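Glucose-resistance amylase regulator (Weissella paramesenteroides ATCC 33313, PDB 4RK6) probably acts as a LacI-family transcription regulator that binds DNA near target genes, and binds glucose in its periplasmic-binding-protein-like domain. Local coordinates at residues Y47-D51 / E52-Y56; S142-R145 / R146-I150; K241-F244 / P245-G248. One frame throughout, in Å; residues are numbered along the deposited sequence.

Interaction 1 of 3, residues Y47-D51 / E52-Y56; sequences YLDED and EDHQY
His-54 stands between two aspartates that meet its imidazole from different directions, and this arrangement organises the turn from strand 42-48 into helix 52-64. Asp-49 comes to the edge of the ring: its OD2 accepts from ND1 of His-54 at 2.8 Å through the syn lone pair, with the carboxylate and ring planes 40° apart. Asp-51 instead lies over a face. Its carboxylate is turned only 21° from the imidazole plane and stacks on it, OD1 sitting above the ring centre. With CG of Asp-51 anti to the backbone N (chi1 180°), OD1 is also brought to the start of the helix, where the backbone N of His-54 reaches it at 3.0 Å on the anti side, tilted out of the carboxylate plane; the bond from Asp-53 N to the same oxygen is weak. Asp-51 is thus the N-cap, and its negative charge would be favoured both by the first turn of the helix and by any positive charge on the imidazole. The other oxygen of Asp-49, OD1, accepts from the backbone N of Asp-51 at 3.2 Å, closing an Asx turn, so one carboxylate holds both the loop and the histidine. Gln-55 joins the helix to the loop. Its NE2 donates to the backbone O of Asp-49 at 2.9 Å in the carbonyl plane, while its CG packs against CD1 of Leu-48 at 3.7 Å, the two side chains crossing at about a right angle. Leu-48 and Gln-55 both continue onto Met-81 of helix 79-87, and Leu-48 also touches Val-16 of strand 12-18. On the dimer side, Tyr-33 of helix 24-39 of the second subunit makes a weak hydrogen bond to OD2 of Asp-49, and Ile-37 of that helix packs on His-54.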
ATOM      1  N   TYR A  47       0.389 -14.782  -4.920  1.00 36.26           N
ATOM      2  CA  TYR A  47      -0.906 -14.133  -5.073  1.00 32.68           C
ATOM      3  C   TYR A  47      -1.931 -15.094  -5.654  1.00 37.73           C
ATOM      4  O   TYR A  47      -1.590 -16.073  -6.342  1.00 40.08           O
ATOM      5  CB  TYR A  47      -0.803 -12.869  -5.931  1.00 45.66           C
ATOM      6  CG  TYR A  47      -0.046 -11.766  -5.243  1.00 36.35           C
ATOM      7  CD1 TYR A  47      -0.655 -10.969  -4.285  1.00 48.64           C
ATOM      8  CD2 TYR A  47       1.294 -11.528  -5.536  1.00 80.45           C
ATOM      9  CE1 TYR A  47       0.039  -9.955  -3.645  1.00 72.09           C
ATOM     10  CE2 TYR A  47       1.999 -10.519  -4.895  1.00 66.09           C
ATOM     11  CZ  TYR A  47       1.365  -9.734  -3.952  1.00107.80           C
ATOM     12  OH  TYR A  47       2.051  -8.728  -3.310  1.00 96.43           O
ATOM     13  N   LEU A  48      -3.186 -14.834  -5.321  1.00 33.92           N
ATOM     14  CA  LEU A  48      -4.297 -15.674  -5.751  1.00 43.47           C
ATOM     15  C   LEU A  48      -5.370 -14.802  -6.395  1.00 45.69           C
ATOM     16  O   LEU A  48      -5.848 -13.841  -5.777  1.00 43.39           O
ATOM     17  CB  LEU A  48      -4.889 -16.404  -4.547  1.00 39.05           C
ATOM     18  CG  LEU A  48      -5.759 -17.611  -4.879  1.00 38.40           C
ATOM     19  CD1 LEU A  48      -4.870 -18.820  -5.130  1.00 41.64           C
ATOM     20  CD2 LEU A  48      -6.727 -17.874  -3.745  1.00 51.28           C
ATOM     21  N   ASP A  49      -5.740 -15.126  -7.635  1.00 45.13           N
ATOM     22  CA  ASP A  49      -6.851 -14.428  -8.303  1.00 56.71           C
ATOM     23  C   ASP A  49      -8.128 -15.279  -8.223  1.00 56.68           C
ATOM     24  O   ASP A  49      -8.170 -16.251  -7.464  1.00 40.63           O
ATOM     25  CB  ASP A  49      -6.484 -13.985  -9.741  1.00 43.82           C
ATOM     26  CG  ASP A  49      -6.194 -15.139 -10.690  1.00 52.14           C
ATOM     27  OD1 ASP A  49      -6.492 -16.316 -10.386  1.00 38.72           O
ATOM     28  OD2 ASP A  49      -5.660 -14.851 -11.784  1.00 53.33           O
ATOM     29  N   GLU A  50      -9.160 -14.915  -8.980  1.00 61.97           N
ATOM     30  CA  GLU A  50     -10.471 -15.569  -8.873  1.00 57.27           C
ATOM     31  C   GLU A  50     -10.663 -16.710  -9.882  1.00 44.14           C
ATOM     32  O   GLU A  50     -11.761 -17.243 -10.012  1.00 58.27           O
ATOM     33  CB  GLU A  50     -11.580 -14.518  -9.045  1.00 73.27           C
ATOM     34  CG  GLU A  50     -12.849 -14.805  -8.253  1.00106.54           C
ATOM     35  CD  GLU A  50     -12.673 -14.578  -6.765  1.00114.68           C
ATOM     36  OE1 GLU A  50     -12.295 -13.454  -6.375  1.00101.20           O
ATOM     37  OE2 GLU A  50     -12.921 -15.523  -5.986  1.00111.93           O
ATOM     38  N   ASP A  51      -9.595 -17.101 -10.570  1.00 39.44           N
ATOM     39  CA  ASP A  51      -9.672 -18.054 -11.670  1.00 49.68           C
ATOM     40  C   ASP A  51      -9.241 -19.402 -11.154  1.00 58.91           C
ATOM     41  O   ASP A  51      -8.069 -19.600 -10.841  1.00 39.57           O
ATOM     42  CB  ASP A  51      -8.752 -17.605 -12.816  1.00 48.71           C
ATOM     43  CG  ASP A  51      -8.770 -18.555 -14.009  1.00 47.15           C
ATOM     44  OD1 ASP A  51      -8.259 -19.693 -13.904  1.00 55.11           O
ATOM     45  OD2 ASP A  51      -9.273 -18.154 -15.078  1.00 88.82           O
ATOM     46  N   GLU A  52     -10.177 -20.338 -11.077  1.00 41.46           N
ATOM     47  CA  GLU A  52      -9.871 -21.652 -10.520  1.00 46.22           C
ATOM     48  C   GLU A  52      -8.625 -22.329 -11.122  1.00 40.02           C
ATOM     49  O   GLU A  52      -7.862 -22.988 -10.400  1.00 43.03           O
ATOM     50  CB  GLU A  52     -11.096 -22.576 -10.614  1.00 49.43           C
ATOM     51  CG  GLU A  52     -11.046 -23.725  -9.619  1.00 92.67           C
ATOM     52  CD  GLU A  52     -12.417 -24.111  -9.111  1.00150.24           C
ATOM     53  OE1 GLU A  52     -12.649 -24.027  -7.871  1.00 41.29           O
ATOM     54  OE2 GLU A  52     -13.252 -24.482  -9.965  1.00 55.60           O
ATOM     55  N   ASP A  53      -8.395 -22.168 -12.425  1.00 37.49           N
ATOM     56  CA  ASP A  53      -7.222 -22.783 -13.075  1.00 36.60           C
ATOM     57  C   ASP A  53      -5.879 -22.144 -12.660  1.00 39.69           C
ATOM     58  O   ASP A  53      -4.861 -22.829 -12.588  1.00 49.85           O
ATOM     59  CB  ASP A  53      -7.350 -22.739 -14.604  1.00 76.78           C
ATOM     60  CG  ASP A  53      -8.352 -23.745 -15.136  1.00 76.55           C
ATOM     61  OD1 ASP A  53      -9.495 -23.775 -14.641  1.00 69.95           O
ATOM     62  OD2 ASP A  53      -7.996 -24.505 -16.058  1.00 69.28           O
ATOM     63  N   HIS A  54      -5.872 -20.841 -12.414  1.00 35.06           N
ATOM     64  CA  HIS A  54      -4.667 -20.185 -11.906  1.00 44.66           C
ATOM     65  C   HIS A  54      -4.451 -20.590 -10.455  1.00 75.85           C
ATOM     66  O   HIS A  54      -3.317 -20.775 -10.020  1.00 37.25           O
ATOM     67  CB  HIS A  54      -4.789 -18.671 -11.997  1.00 46.35           C
ATOM     68  CG  HIS A  54      -4.960 -18.163 -13.395  1.00 50.09           C
ATOM     69  ND1 HIS A  54      -5.587 -16.969 -13.684  1.00 62.16           N
ATOM     70  CD2 HIS A  54      -4.606 -18.701 -14.588  1.00 56.76           C
ATOM     71  CE1 HIS A  54      -5.604 -16.787 -14.993  1.00 53.90           C
ATOM     72  NE2 HIS A  54      -5.017 -17.825 -15.565  1.00 66.20           N
ATOM     73  N   GLN A  55      -5.549 -20.733  -9.715  1.00 43.99           N
ATOM     74  CA  GLN A  55      -5.485 -21.174  -8.324  1.00 38.61           C
ATOM     75  C   GLN A  55      -4.803 -22.529  -8.213  1.00 32.87           C
ATOM     76  O   GLN A  55      -3.965 -22.749  -7.326  1.00 35.59           O
ATOM     77  CB  GLN A  55      -6.883 -21.197  -7.705  1.00 39.73           C
ATOM     78  CG  GLN A  55      -7.503 -19.817  -7.531  1.00 31.71           C
ATOM     79  CD  GLN A  55      -8.934 -19.874  -7.031  1.00 32.74           C
ATOM     80  OE1 GLN A  55      -9.554 -20.943  -7.025  1.00 39.39           O
ATOM     81  NE2 GLN A  55      -9.473 -18.723  -6.617  1.00 40.35           N
ATOM     82  N   TYR A  56      -5.117 -23.442  -9.125  1.00 31.16           N
ATOM     83  CA  TYR A  56      -4.510 -24.759  -9.079  1.00 29.03           C
ATOM     84  C   TYR A  56      -2.993 -24.705  -9.336  1.00 31.21           C
ATOM     85  O   TYR A  56      -2.248 -25.448  -8.724  1.00 37.81           O
ATOM     86  CB  TYR A  56      -5.207 -25.761 -10.015  1.00 37.82           C
ATOM     87  CG  TYR A  56      -4.695 -27.167  -9.791  1.00 41.56           C
ATOM     88  CD1 TYR A  56      -5.063 -27.891  -8.659  1.00 61.00           C
ATOM     89  CD2 TYR A  56      -3.801 -27.759 -10.685  1.00 45.09           C
ATOM     90  CE1 TYR A  56      -4.577 -29.169  -8.432  1.00 51.33           C
ATOM     91  CE2 TYR A  56      -3.312 -29.036 -10.466  1.00 59.50           C
ATOM     92  CZ  TYR A  56      -3.701 -29.735  -9.340  1.00 49.09           C
ATOM     93  OH  TYR A  56      -3.216 -31.004  -9.121  1.00 65.87           O
TER

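Interaction 2 of 3, residues S142-R145 / R146-I150; sequences SSTR and RTNFI. With GLC (alpha-D-glucopyranose), chain C.
Ser-143 and Arg-146 meet in a local contact at the N-terminus of helix 144-155, within the beta-alpha-beta unit formed with strands 129-132 and 163-166, where the first turn of the helix also presents Arg-145 to the bound glucose. Ser-143 occupies the N-cap position, yet its hydroxyl makes no direct capping bond. Instead OG, placed anti to the backbone N (chi1 -159°), lies against CB of Arg-146 at 3.2 Å and receives a hydrogen bond from a water that in turn accepts from the backbone N of Arg-146, a water-mediated substitute for the cap. OG also bonds to the backbone O of Lys-136. The backbone O of Ser-143 takes up Thr-147 N at 3.0 Å, with only a weak bond from OG1 of Thr-147 added. One residue further on, Thr-144 and Asn-148 run side by side, pointing the same way, CG2 of Thr-144 3.7 Å from ND2 of Asn-148. A second water donates to the backbone O of Thr-144 and, weakly, to OD1 of Asn-148. Arg-145 sends its side chain to the sugar. Extended from CG to NE, it carries the guanidinium edge-on, and O4 of glucose lies in the guanidinium plane, gripped by NH1 and NH2, each at 2.9 Å. These two bent bonds share a single acceptor; a salt bridge from NE to Glu-110 of helix 110-123 gives the group a second partner and a further restraint. The helix is seated on its surroundings by Phe-149, which packs on Ile-129 and Leu-131 of strand 129-132 and on Ile-163 and Leu-165 of strand 163-166, while Arg-145 rests on Met-113 and Met-114 of helix 110-123.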
ATOM      1  N   SER A 142     -19.567 -15.243   4.298  1.00 29.09           N
ATOM      2  CA  SER A 142     -20.294 -14.645   5.416  1.00 32.62           C
ATOM      3  C   SER A 142     -20.180 -13.135   5.333  1.00 35.08           C
ATOM      4  O   SER A 142     -19.088 -12.606   5.045  1.00 29.62           O
ATOM      5  CB  SER A 142     -19.705 -15.117   6.748  1.00 32.54           C
ATOM      6  OG  SER A 142     -19.785 -16.518   6.883  1.00 42.13           O
ATOM      7  N   SER A 143     -21.296 -12.451   5.552  1.00 26.42           N
ATOM      8  CA  SER A 143     -21.312 -10.988   5.592  1.00 30.62           C
ATOM      9  C   SER A 143     -21.056 -10.536   7.019  1.00 23.19           C
ATOM     10  O   SER A 143     -21.915  -9.956   7.660  1.00 25.68           O
ATOM     11  CB  SER A 143     -22.639 -10.437   5.081  1.00 37.34           C
ATOM     12  OG  SER A 143     -22.468  -9.085   4.675  1.00 31.93           O
ATOM     13  N   THR A 144     -19.826 -10.770   7.478  1.00 24.85           N
ATOM     14  CA  THR A 144     -19.497 -10.676   8.882  1.00 23.03           C
ATOM     15  C   THR A 144     -19.814  -9.318   9.484  1.00 21.77           C
ATOM     16  O   THR A 144     -20.468  -9.225  10.512  1.00 24.01           O
ATOM     17  CB  THR A 144     -18.000 -10.989   9.064  1.00 30.75           C
ATOM     18  OG1 THR A 144     -17.719 -12.257   8.459  1.00 32.76           O
ATOM     19  CG2 THR A 144     -17.603 -10.997  10.541  1.00 30.16           C
ATOM     20  N   ARG A 145     -19.315  -8.253   8.861  1.00 24.56           N
ATOM     21  CA  ARG A 145     -19.498  -6.916   9.438  1.00 23.95           C
ATOM     22  C   ARG A 145     -20.923  -6.407   9.368  1.00 21.84           C
ATOM     23  O   ARG A 145     -21.410  -5.818  10.316  1.00 23.35           O
ATOM     24  CB  ARG A 145     -18.510  -5.938   8.821  1.00 24.77           C
ATOM     25  CG  ARG A 145     -17.117  -6.340   9.275  1.00 27.02           C
ATOM     26  CD  ARG A 145     -15.989  -5.392   8.905  1.00 26.03           C
ATOM     27  NE  ARG A 145     -14.778  -5.935   9.513  1.00 27.04           N
ATOM     28  CZ  ARG A 145     -13.533  -5.581   9.214  1.00 24.70           C
ATOM     29  NH1 ARG A 145     -13.278  -4.630   8.316  1.00 24.93           N
ATOM     30  NH2 ARG A 145     -12.530  -6.214   9.817  1.00 24.71           N
ATOM     31  N   ARG A 146     -21.577  -6.609   8.237  1.00 23.81           N
ATOM     32  CA  ARG A 146     -22.999  -6.311   8.100  1.00 27.05           C
ATOM     33  C   ARG A 146     -23.804  -6.963   9.231  1.00 22.18           C
ATOM     34  O   ARG A 146     -24.605  -6.303   9.915  1.00 23.99           O
ATOM     35  CB  ARG A 146     -23.483  -6.845   6.745  1.00 23.30           C
ATOM     36  CG  ARG A 146     -24.950  -6.620   6.441  1.00 28.03           C
ATOM     37  CD  ARG A 146     -25.429  -7.551   5.337  1.00 28.11           C
ATOM     38  NE  ARG A 146     -26.847  -7.344   5.042  1.00 25.31           N
ATOM     39  CZ  ARG A 146     -27.335  -6.697   3.978  1.00 26.93           C
ATOM     40  NH1 ARG A 146     -26.543  -6.184   3.041  1.00 27.99           N
ATOM     41  NH2 ARG A 146     -28.650  -6.594   3.833  1.00 31.00           N
ATOM     42  N   THR A 147     -23.594  -8.263   9.407  1.00 23.18           N
ATOM     43  CA  THR A 147     -24.323  -9.001  10.432  1.00 21.42           C
ATOM     44  C   THR A 147     -24.002  -8.520  11.847  1.00 24.69           C
ATOM     45  O   THR A 147     -24.905  -8.303  12.651  1.00 24.38           O
ATOM     46  CB  THR A 147     -24.123 -10.506  10.237  1.00 30.82           C
ATOM     47  OG1 THR A 147     -24.829 -10.865   9.047  1.00 25.65           O
ATOM     48  CG2 THR A 147     -24.657 -11.279  11.410  1.00 30.70           C
ATOM     49  N   ASN A 148     -22.722  -8.288  12.143  1.00 23.61           N
ATOM     50  CA  ASN A 148     -22.357  -7.795  13.474  1.00 21.65           C
ATOM     51  C   ASN A 148     -22.847  -6.383  13.762  1.00 22.39           C
ATOM     52  O   ASN A 148     -23.225  -6.070  14.888  1.00 25.62           O
ATOM     53  CB  ASN A 148     -20.849  -7.890  13.676  1.00 21.64           C
ATOM     54  CG  ASN A 148     -20.375  -9.304  13.869  1.00 26.58           C
ATOM     55  OD1 ASN A 148     -21.126 -10.191  14.316  1.00 28.09           O
ATOM     56  ND2 ASN A 148     -19.135  -9.540  13.532  1.00 29.74           N
ATOM     57  N   PHE A 149     -22.856  -5.534  12.732  1.00 22.38           N
ATOM     58  CA  PHE A 149     -23.385  -4.174  12.858  1.00 20.06           C
ATOM     59  C   PHE A 149     -24.844  -4.228  13.225  1.00 24.22           C
ATOM     60  O   PHE A 149     -25.277  -3.579  14.160  1.00 23.89           O
ATOM     61  CB  PHE A 149     -23.177  -3.421  11.545  1.00 25.67           C
ATOM     62  CG  PHE A 149     -23.782  -2.040  11.516  1.00 25.50           C
ATOM     63  CD1 PHE A 149     -23.419  -1.081  12.454  1.00 25.06           C
ATOM     64  CD2 PHE A 149     -24.703  -1.695  10.542  1.00 24.58           C
ATOM     65  CE1 PHE A 149     -23.968   0.197  12.428  1.00 22.43           C
ATOM     66  CE2 PHE A 149     -25.234  -0.411  10.489  1.00 22.63           C
ATOM     67  CZ  PHE A 149     -24.891   0.530  11.453  1.00 23.29           C
ATOM     68  N   ILE A 150     -25.598  -5.030  12.486  1.00 25.49           N
ATOM     69  CA  ILE A 150     -27.015  -5.158  12.756  1.00 22.95           C
ATOM     70  C   ILE A 150     -27.278  -5.711  14.169  1.00 24.58           C
ATOM     71  O   ILE A 150     -28.106  -5.159  14.913  1.00 28.52           O
ATOM     72  CB  ILE A 150     -27.738  -5.939  11.642  1.00 26.44           C
ATOM     73  CG1 ILE A 150     -27.727  -5.087  10.370  1.00 26.21           C
ATOM     74  CG2 ILE A 150     -29.193  -6.204  12.056  1.00 29.21           C
ATOM     75  CD1 ILE A 150     -27.941  -5.858   9.099  1.00 27.92           C
TER
HETATM   76  C1  GLC C 401      -9.910  -8.002   5.175  1.00 48.41           C
HETATM   77  C2  GLC C 401      -9.593  -8.386   6.620  1.00 29.09           C
HETATM   78  C3  GLC C 401     -10.210  -7.446   7.636  1.00 25.54           C
HETATM   79  C4  GLC C 401      -9.948  -5.996   7.221  1.00 19.81           C
HETATM   80  C5  GLC C 401     -10.590  -5.778   5.850  1.00 28.21           C
HETATM   81  C6  GLC C 401     -10.362  -4.358   5.337  1.00 23.10           C
HETATM   82  O1  GLC C 401     -11.160  -8.503   4.895  1.00 33.22           O
HETATM   83  O2  GLC C 401     -10.074  -9.698   6.910  1.00 30.58           O
HETATM   84  O3  GLC C 401      -9.569  -7.744   8.872  1.00 25.92           O
HETATM   85  O4  GLC C 401     -10.446  -5.125   8.191  1.00 22.26           O
HETATM   86  O5  GLC C 401      -9.999  -6.617   4.893  1.00 30.84           O
HETATM   87  O6  GLC C 401      -9.003  -4.090   5.180  1.00 26.12           O
HETATM   88  O   HOH W   1     -20.299  -7.405   5.680  1.00 26.72           O
HETATM   89  O   HOH W   2     -21.248 -11.905  11.678  1.00 36.38           O

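Interaction 3 of 3, residues K241-F244 / P245-G248; sequences KQDF and PEIG. With GLC (alpha-D-glucopyranose), chain C.
Phe-244 and Asp-243 bury much of the surface in this contact, and with Ile-247 they make the turn by which the chain enters helix 244-257 just after a glucose-binding glutamine. Phe-244 and Ile-247 lie side by side and point the same way, CD1 of the ring 4.2 Å from CD1 of Ile-247. CB of Phe-244 also meets CD of Pro-245 at 3.5 Å. CB of Gln-242 lies over one face of the phenyl ring, displaced toward its rim, and O3 of the sugar is near the ring edge. Beyond the segments the ring meets that of Phe-24, a residue of the glucose pocket. Asp-243 is the N-cap: with CG anti to the backbone N (chi1 -163°), its OD1 accepts a weak bond from the backbone N of Glu-246 at 3.3 Å, and CG of Asp-243 lies 3.3 Å from CB of Glu-246. Its backbone O takes Ile-247 N at 3.0 Å, a firmer link. Gln-242, extended beyond CG, sends NE2 to O3 of glucose at 3.0 Å in a nearly straight bond of 175°. The same NE2 is bonded to Asp-225, and OE1 to Ser-108, so both ends of the amide are engaged and its flip is fixed with the N-H groups turned to the sugar and to Asp-225. The chemistry therefore divides the work: the carboxylate and the carbonyl of Asp-243 start the helix, Phe-244 packs on helix 24-39 and Ile-247 on Ile-270 and Val-106, and the oriented amide of Gln-242 donates to O3 of the sugar.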
ATOM      1  N   LYS A 241      -7.898   0.062  15.604  1.00 19.45           N
ATOM      2  CA  LYS A 241      -6.619  -0.395  15.125  1.00 20.55           C
ATOM      3  C   LYS A 241      -6.440  -1.887  15.371  1.00 20.87           C
ATOM      4  O   LYS A 241      -6.480  -2.332  16.515  1.00 24.12           O
ATOM      5  CB  LYS A 241      -5.479   0.345  15.804  1.00 26.09           C
ATOM      6  CG  LYS A 241      -4.143   0.082  15.111  1.00 26.23           C
ATOM      7  CD  LYS A 241      -3.047   0.942  15.722  1.00 50.27           C
ATOM      8  CE  LYS A 241      -1.943   1.266  14.733  1.00 43.75           C
ATOM      9  NZ  LYS A 241      -1.228   0.048  14.322  1.00 46.89           N
ATOM     10  N   GLN A 242      -6.247  -2.635  14.300  1.00 21.68           N
ATOM     11  CA  GLN A 242      -5.879  -4.058  14.417  1.00 22.24           C
ATOM     12  C   GLN A 242      -4.374  -4.184  14.553  1.00 25.90           C
ATOM     13  O   GLN A 242      -3.603  -3.414  13.962  1.00 25.37           O
ATOM     14  CB  GLN A 242      -6.321  -4.841  13.190  1.00 23.11           C
ATOM     15  CG  GLN A 242      -7.813  -4.741  12.911  1.00 25.37           C
ATOM     16  CD  GLN A 242      -8.296  -5.899  12.044  1.00 25.57           C
ATOM     17  OE1 GLN A 242      -8.110  -7.060  12.393  1.00 24.99           O
ATOM     18  NE2 GLN A 242      -8.852  -5.586  10.889  1.00 24.27           N
ATOM     19  N   ASP A 243      -3.945  -5.175  15.318  1.00 24.47           N
ATOM     20  CA  ASP A 243      -2.536  -5.439  15.448  1.00 24.81           C
ATOM     21  C   ASP A 243      -2.091  -6.468  14.415  1.00 27.39           C
ATOM     22  O   ASP A 243      -1.911  -7.650  14.735  1.00 23.48           O
ATOM     23  CB  ASP A 243      -2.251  -5.883  16.900  1.00 26.28           C
ATOM     24  CG  ASP A 243      -0.765  -5.802  17.267  1.00 31.77           C
ATOM     25  OD1 ASP A 243       0.080  -5.666  16.366  1.00 27.93           O
ATOM     26  OD2 ASP A 243      -0.479  -5.874  18.482  1.00 32.64           O
ATOM     27  N   PHE A 244      -1.962  -6.036  13.156  1.00 25.61           N
ATOM     28  CA  PHE A 244      -1.685  -6.972  12.062  1.00 22.41           C
ATOM     29  C   PHE A 244      -0.350  -7.695  12.236  1.00 25.91           C
ATOM     30  O   PHE A 244      -0.250  -8.883  11.968  1.00 25.67           O
ATOM     31  CB  PHE A 244      -1.743  -6.292  10.689  1.00 23.50           C
ATOM     32  CG  PHE A 244      -3.126  -5.850  10.301  1.00 25.71           C
ATOM     33  CD1 PHE A 244      -4.142  -6.784  10.118  1.00 23.64           C
ATOM     34  CD2 PHE A 244      -3.425  -4.500  10.146  1.00 28.32           C
ATOM     35  CE1 PHE A 244      -5.426  -6.375   9.776  1.00 23.70           C
ATOM     36  CE2 PHE A 244      -4.710  -4.090   9.810  1.00 26.01           C
ATOM     37  CZ  PHE A 244      -5.704  -5.035   9.617  1.00 24.21           C
ATOM     38  N   PRO A 245       0.692  -6.977  12.673  1.00 24.93           N
ATOM     39  CA  PRO A 245       1.929  -7.727  12.848  1.00 28.28           C
ATOM     40  C   PRO A 245       1.791  -8.799  13.923  1.00 19.68           C
ATOM     41  O   PRO A 245       2.353  -9.882  13.721  1.00 24.32           O
ATOM     42  CB  PRO A 245       2.971  -6.654  13.226  1.00 32.97           C
ATOM     43  CG  PRO A 245       2.358  -5.352  12.767  1.00 44.25           C
ATOM     44  CD  PRO A 245       0.868  -5.534  12.922  1.00 33.00           C
ATOM     45  N   GLU A 246       1.048  -8.535  14.994  1.00 24.49           N
ATOM     46  CA  GLU A 246       0.857  -9.541  16.044  1.00 24.23           C
ATOM     47  C   GLU A 246       0.080 -10.744  15.487  1.00 27.80           C
ATOM     48  O   GLU A 246       0.425 -11.900  15.751  1.00 24.24           O
ATOM     49  CB  GLU A 246       0.190  -8.957  17.264  1.00 25.41           C
ATOM     50  CG  GLU A 246      -0.034  -9.963  18.378  1.00 24.10           C
ATOM     51  CD  GLU A 246       1.236 -10.426  19.068  1.00 39.00           C
ATOM     52  OE1 GLU A 246       2.364  -9.999  18.704  1.00 39.96           O
ATOM     53  OE2 GLU A 246       1.079 -11.224  20.016  1.00 38.39           O
ATOM     54  N   ILE A 247      -0.936 -10.477  14.667  1.00 23.17           N
ATOM     55  CA  ILE A 247      -1.637 -11.581  13.983  1.00 21.63           C
ATOM     56  C   ILE A 247      -0.660 -12.472  13.222  1.00 25.94           C
ATOM     57  O   ILE A 247      -0.717 -13.690  13.331  1.00 23.09           O
ATOM     58  CB  ILE A 247      -2.779 -11.047  13.079  1.00 20.27           C
ATOM     59  CG1 ILE A 247      -3.864 -10.418  13.942  1.00 22.10           C
ATOM     60  CG2 ILE A 247      -3.343 -12.156  12.194  1.00 21.99           C
ATOM     61  CD1 ILE A 247      -4.825  -9.513  13.173  1.00 22.41           C
ATOM     62  N   GLY A 248       0.254 -11.867  12.467  1.00 21.04           N
ATOM     63  CA  GLY A 248       1.256 -12.613  11.727  1.00 22.42           C
ATOM     64  C   GLY A 248       2.191 -13.385  12.655  1.00 26.30           C
ATOM     65  O   GLY A 248       2.435 -14.572  12.451  1.00 24.21           O
TER
HETATM   66  C1  GLC C 401      -9.910  -8.002   5.175  1.00 48.41           C
HETATM   67  C2  GLC C 401      -9.593  -8.386   6.620  1.00 29.09           C
HETATM   68  C3  GLC C 401     -10.210  -7.446   7.636  1.00 25.54           C
HETATM   69  C4  GLC C 401      -9.948  -5.996   7.221  1.00 19.81           C
HETATM   70  C5  GLC C 401     -10.590  -5.778   5.850  1.00 28.21           C
HETATM   71  C6  GLC C 401     -10.362  -4.358   5.337  1.00 23.10           C
HETATM   72  O1  GLC C 401     -11.160  -8.503   4.895  1.00 33.22           O
HETATM   73  O2  GLC C 401     -10.074  -9.698   6.910  1.00 30.58           O
HETATM   74  O3  GLC C 401      -9.569  -7.744   8.872  1.00 25.92           O
HETATM   75  O4  GLC C 401     -10.446  -5.125   8.191  1.00 22.26           O
HETATM   76  O5  GLC C 401      -9.999  -6.617   4.893  1.00 30.84           O
HETATM   77  O6  GLC C 401      -9.003  -4.090   5.180  1.00 26.12           O

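In the fold
All three contacts lie at the start of a helix, but only in interactions 1 and 3 does an aspartate side chain cap it. Interactions 2 and 3 lie on opposite sides of the chain's centre, their own centres about 21 Å apart, yet converge on the glucose: NH2 of Arg-145 and NE2 of Gln-242 come within 3.9 Å of each other, serving the neighbouring hydroxyls O4 and O3. Thr-22, Thr-96 and Asp-225 add further hydrogen bonds to the sugar. Interaction 1 stands apart, its centre about 27 Å from that of interaction 2 and 26 Å from that of interaction 3; its Glu-50 side chain is about 12 Å from glucose, and Asp-49 and His-54 reach the second subunit.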